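Local atomic coordinates of 3-oxo-tetronate kinase (Salmonella typhimurium, PDB entry 3DQQ), a protein that probably catalyses the ATP-dependent phosphorylation of 3-oxo-tetronate to 3-oxo-tetronate 4-phosphate, as a member of the four-carbon acid sugar kinase family. Residues A68-W71 / L72-G76; A269-R272 / Q273-T277. One frame throughout, in Å; residues are numbered along the deposited sequence.

Interaction 1: A68-W71 / L72-G76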
loop_
_atom_site.group_PDB
_atom_site.type_symbol
_atom_site.label_atom_id
_atom_site.label_comp_id
_atom_site.label_asym_id
_atom_site.label_seq_id
_atom_site.Cartn_x
_atom_site.Cartn_y
_atom_site.Cartn_z
ATOM N N ALA A 68 -6.492 -32.248 10.028
ATOM C CA ALA A 68 -5.775 -31.819 11.224
ATOM C C ALA A 68 -6.345 -32.535 12.435
ATOM O O ALA A 68 -5.599 -33.024 13.269
ATOM C CB ALA A 68 -5.863 -30.317 11.408
ATOM N N LEU A 69 -7.671 -32.623 12.510
ATOM C CA LEU A 69 -8.329 -33.250 13.660
ATOM C C LEU A 69 -8.023 -34.742 13.734
ATOM O O LEU A 69 -7.797 -35.260 14.829
ATOM C CB LEU A 69 -9.823 -33.016 13.608
ATOM C CG LEU A 69 -10.628 -33.615 14.745
ATOM C CD1 LEU A 69 -10.305 -32.936 16.054
ATOM C CD2 LEU A 69 -12.141 -33.509 14.466
ATOM N N VAL A 70 -7.976 -35.436 12.583
ATOM C CA VAL A 70 -7.649 -36.857 12.566
ATOM C C VAL A 70 -6.288 -37.049 13.156
ATOM O O VAL A 70 -6.068 -37.958 13.931
ATOM C CB VAL A 70 -7.685 -37.506 11.158
ATOM C CG1 VAL A 70 -6.902 -38.885 11.165
ATOM C CG2 VAL A 70 -9.139 -37.725 10.672
ATOM N N TRP A 71 -5.368 -36.177 12.829
ATOM C CA TRP A 71 -4.061 -36.299 13.416
ATOM C C TRP A 71 -4.040 -36.027 14.925
ATOM O O TRP A 71 -3.439 -36.774 15.669
ATOM C CB TRP A 71 -3.110 -35.360 12.721
ATOM C CG TRP A 71 -1.696 -35.482 13.171
ATOM C CD1 TRP A 71 -0.759 -36.300 12.673
ATOM C CD2 TRP A 71 -1.071 -34.728 14.209
ATOM N NE1 TRP A 71 0.438 -36.106 13.326
ATOM C CE2 TRP A 71 0.256 -35.153 14.291
ATOM C CE3 TRP A 71 -1.518 -33.755 15.096
ATOM C CZ2 TRP A 71 1.147 -34.624 15.205
ATOM C CZ3 TRP A 71 -0.623 -33.221 16.006
ATOM C CH2 TRP A 71 0.681 -33.652 16.051
ATOM N N LEU A 72 -4.662 -34.947 15.364
ATOM C CA LEU A 72 -4.697 -34.614 16.775
ATOM C C LEU A 72 -5.318 -35.758 17.567
ATOM O O LEU A 72 -4.838 -36.107 18.633
ATOM C CB LEU A 72 -5.508 -33.349 17.012
ATOM C CG LEU A 72 -4.880 -32.025 16.599
ATOM C CD1 LEU A 72 -5.901 -30.849 16.727
ATOM C CD2 LEU A 72 -3.625 -31.825 17.428
ATOM N N LYS A 73 -6.390 -36.341 17.051
ATOM C CA LYS A 73 -7.028 -37.454 17.745
ATOM C C LYS A 73 -6.096 -38.656 17.837
ATOM O O LYS A 73 -6.032 -39.324 18.813
ATOM C CB LYS A 73 -8.291 -37.886 17.029
ATOM C CG LYS A 73 -9.526 -37.179 17.463
ATOM C CD LYS A 73 -10.727 -37.743 16.576
ATOM C CE LYS A 73 -12.190 -37.584 17.241
ATOM N NZ LYS A 73 -13.196 -37.124 16.213
ATOM N N LYS A 74 -5.363 -38.914 16.787
ATOM C CA LYS A 74 -4.361 -39.960 16.808
ATOM C C LYS A 74 -3.301 -39.735 17.879
ATOM O O LYS A 74 -2.809 -40.653 18.417
ATOM C CB LYS A 74 -3.720 -40.011 15.436
ATOM C CG LYS A 74 -2.814 -41.171 15.149
ATOM C CD LYS A 74 -2.579 -41.295 13.593
ATOM C CE LYS A 74 -3.995 -41.621 12.855
ATOM N NZ LYS A 74 -4.250 -41.002 11.459
ATOM N N GLN A 75 -2.940 -38.504 18.181
ATOM C CA GLN A 75 -1.965 -38.260 19.221
ATOM C C GLN A 75 -2.595 -38.223 20.605
ATOM O O GLN A 75 -1.877 -37.998 21.574
ATOM C CB GLN A 75 -1.253 -36.912 19.014
ATOM C CG GLN A 75 -0.710 -36.653 17.646
ATOM C CD GLN A 75 -0.034 -37.843 17.102
ATOM O OE1 GLN A 75 0.836 -38.389 17.726
ATOM N NE2 GLN A 75 -0.468 -38.288 15.951
ATOM N N GLY A 76 -3.914 -38.375 20.718
ATOM C CA GLY A 76 -4.564 -38.373 22.024
ATOM C C GLY A 76 -4.957 -37.017 22.568
ATOM O O GLY A 76 -5.192 -36.823 23.758
#
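One face of the Trp71 indole carries the side chain of Gln75, one helical turn later: Gln75 CG stands 3.5 Å from the centroid of the six-membered ring of Trp71 and only 7° off its normal, a CH-pi contact. The carboxamide continues across the same ring system toward the pyrrole part, its plane turned 28° from that of the indole, until Gln75 NE2 is 3.5 Å from Trp71 NE1. The pair sits at the C-terminal end of helix 58-74, which closes in a Schellman motif with Gly76 at positive phi; Gly76 N donates to Lys73 O at 3.0 Å. Leu72 meets the benzene part of the indole, Leu72 CD2 lying 3.6 Å from Trp71 CZ3. With CG anti to the backbone N (chi1 -175°), Trp71 sends its ring out beside its own carbonyl, where Gln75 can cover it. NE1 donates to the carbonyl of Gly38, which helps to fix the rotation of the indole, while Val47 and Ile49 of strand 46-50 pack against it.

The helical bonds persist up to this end: Lys73 N reaches Leu69 O at 2.8 Å, and Lys74 N reaches Val70 O. Leu69, packed on Leu103 and Ala106 of helix 96-106, has the chain of Lys73 slanting past it, and the ammonium of Lys73 is bonded to the carbonyl of Ala106. The bend at chi2 turns the Gln75 amide back toward Trp71 O, and its OE1 accepts a weak hydrogen bond from Gln40 N. Trp71 O is thus gripped twice by one residue: by Gln75 N at 3.1 Å and, weakly, by Gln75 NE2 at 3.3 Å.

Interaction 2: A269-R272 / Q273-T277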
loop_
_atom_site.group_PDB
_atom_site.type_symbol
_atom_site.label_atom_id
_atom_site.label_comp_id
_atom_site.label_asym_id
_atom_site.label_seq_id
_atom_site.Cartn_x
_atom_site.Cartn_y
_atom_site.Cartn_z
ATOM N N ALA A 269 16.062 1.272 8.577
ATOM C CA ALA A 269 16.758 2.572 8.681
ATOM C C ALA A 269 17.558 2.644 9.997
ATOM O O ALA A 269 18.706 3.078 10.007
ATOM C CB ALA A 269 15.784 3.694 8.576
ATOM N N PHE A 270 16.976 2.145 11.084
ATOM C CA PHE A 270 17.617 2.160 12.402
ATOM C C PHE A 270 18.779 1.186 12.465
ATOM O O PHE A 270 19.923 1.592 12.650
ATOM C CB PHE A 270 16.579 1.825 13.482
ATOM C CG PHE A 270 17.147 1.743 14.879
ATOM C CD1 PHE A 270 17.362 2.898 15.623
ATOM C CD2 PHE A 270 17.423 0.500 15.461
ATOM C CE1 PHE A 270 17.871 2.828 16.917
ATOM C CE2 PHE A 270 17.936 0.407 16.767
ATOM C CZ PHE A 270 18.167 1.576 17.496
ATOM N N TYR A 271 18.472 -0.094 12.266
ATOM C CA TYR A 271 19.468 -1.152 12.330
ATOM C C TYR A 271 20.703 -0.932 11.462
ATOM O O TYR A 271 21.802 -1.362 11.842
ATOM C CB TYR A 271 18.850 -2.482 11.940
ATOM C CG TYR A 271 19.713 -3.676 12.262
ATOM C CD1 TYR A 271 20.258 -4.457 11.255
ATOM C CD2 TYR A 271 19.979 -4.024 13.583
ATOM C CE1 TYR A 271 21.045 -5.562 11.547
ATOM C CE2 TYR A 271 20.764 -5.120 13.891
ATOM C CZ TYR A 271 21.302 -5.892 12.870
ATOM O OH TYR A 271 22.085 -6.981 13.180
ATOM N N ARG A 272 20.544 -0.288 10.305
ATOM C CA ARG A 272 21.648 -0.222 9.327
ATOM C C ARG A 272 22.807 0.700 9.785
ATOM O O ARG A 272 23.918 0.623 9.277
ATOM C CB ARG A 272 21.125 0.175 7.938
ATOM C CG ARG A 272 21.283 1.608 7.624
ATOM C CD ARG A 272 20.341 2.151 6.553
ATOM N NE ARG A 272 19.957 1.287 5.424
ATOM C CZ ARG A 272 20.765 0.882 4.455
ATOM N NH1 ARG A 272 22.055 1.178 4.478
ATOM N NH2 ARG A 272 20.286 0.134 3.485
ATOM N N GLN A 273 22.509 1.560 10.753
ATOM C CA GLN A 273 23.508 2.350 11.461
ATOM C C GLN A 273 24.325 1.566 12.456
ATOM O O GLN A 273 25.333 2.064 12.935
ATOM C CB GLN A 273 22.806 3.474 12.196
ATOM C CG GLN A 273 22.250 4.455 11.207
ATOM C CD GLN A 273 21.276 5.406 11.797
ATOM O OE1 GLN A 273 20.077 5.230 11.638
ATOM N NE2 GLN A 273 21.772 6.438 12.476
ATOM N N HIS A 274 23.897 0.357 12.781
ATOM C CA HIS A 274 24.548 -0.415 13.818
ATOM C C HIS A 274 25.198 -1.676 13.314
ATOM O O HIS A 274 25.960 -2.302 14.042
ATOM C CB HIS A 274 23.542 -0.789 14.894
ATOM C CG HIS A 274 22.905 0.394 15.540
ATOM N ND1 HIS A 274 23.463 1.041 16.618
ATOM C CD2 HIS A 274 21.761 1.059 15.251
ATOM C CE1 HIS A 274 22.693 2.056 16.968
ATOM N NE2 HIS A 274 21.650 2.087 16.156
ATOM N N ALA A 275 24.908 -2.070 12.086
ATOM C CA ALA A 275 25.413 -3.340 11.599
ATOM C C ALA A 275 25.672 -3.251 10.112
ATOM O O ALA A 275 25.042 -2.459 9.425
ATOM C CB ALA A 275 24.419 -4.451 11.911
ATOM N N PRO A 276 26.610 -4.059 9.612
ATOM C CA PRO A 276 26.896 -4.052 8.196
ATOM C C PRO A 276 25.663 -4.490 7.444
ATOM O O PRO A 276 25.021 -5.462 7.833
ATOM C CB PRO A 276 28.026 -5.084 8.039
ATOM C CG PRO A 276 27.998 -5.899 9.249
ATOM C CD PRO A 276 27.422 -5.045 10.339
ATOM N N THR A 277 25.310 -3.757 6.397
ATOM C CA THR A 277 24.155 -4.117 5.633
ATOM C C THR A 277 24.322 -3.944 4.145
ATOM O O THR A 277 25.211 -3.309 3.681
ATOM C CB THR A 277 22.873 -3.395 6.131
ATOM O OG1 THR A 277 22.596 -2.274 5.310
ATOM C CG2 THR A 277 22.982 -2.998 7.586
#
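Tyr271 O, near the C-terminal end of helix 262-271, receives two backbone donors from the residues of the turn that follows. His274 N binds Tyr271 O at 2.9 Å, coming in well out of the plane of that carbonyl, and Ala275 N adds a weak, strongly bent bond to the same oxygen at 3.2 Å. Just before it, Gln273 N reaches Phe270 O, also at 3.2 Å. The bonds from Gln273 N and His274 N each span three residues, tighter than the four-residue spacing of an alpha-helix; the weak one from Ala275 N spans four.

The turn brings His274 over Phe270. His274 NE2 lies above one face of the phenyl ring, displaced toward its rim and 3.8 Å from Phe270 CZ; the two rings meet obliquely, with their planes at 44°. The Phe270 and Tyr271 carbonyl oxygens lie at the imidazole edge, near its plane, Phe270 O being 3.2 Å from His274 CD2. On helix 411-417, Ile413 touches Phe270, Tyr271 and His274 alike.

The buried phenol of Tyr271 is swung to the carbonyl side (chi1 -167°), and its CZ meets the methyl CB of Ala275 at 3.6 Å; its hydroxyl is hydrogen-bonded to the carbonyl of Ala310, which holds the far end of the ring. Farther along, Thr277 crosses the bent Arg272 chain nearly at a right angle, placing OG1 over one face of the guanidinium, 3.6 Å from Arg272 NH1. The group's strongest polar partner is Asp279, which forms a salt bridge with NH2. Together these contacts make a compact helix-to-strand connection, leading from helix 262-271 into strand 277-279, which within this chain is the edge strand beside the parallel strand 312-314 in the nucleotide-binding C-terminal domain.

From the N terminus the chain first reaches interaction 1, in the sugar-binding N-terminal domain, where 68-76 completes helix 58-74 before strand 79-83. Interaction 2 comes much later, in the nucleotide-binding C-terminal domain, where 269-277 joins helix 262-271 to strand 277-279. Both are local turns at a helix end and neither closes a long loop; they follow in series, without nesting or crossing. Interaction 1 sets its helix against strands 5-9 and 46-50 and helix 96-106, while interaction 2 faces strand 312-314 and helix 411-417. Their centres are about 45 Å apart, on opposite sides of the chain's centre, and both lie away from the probable ATP site.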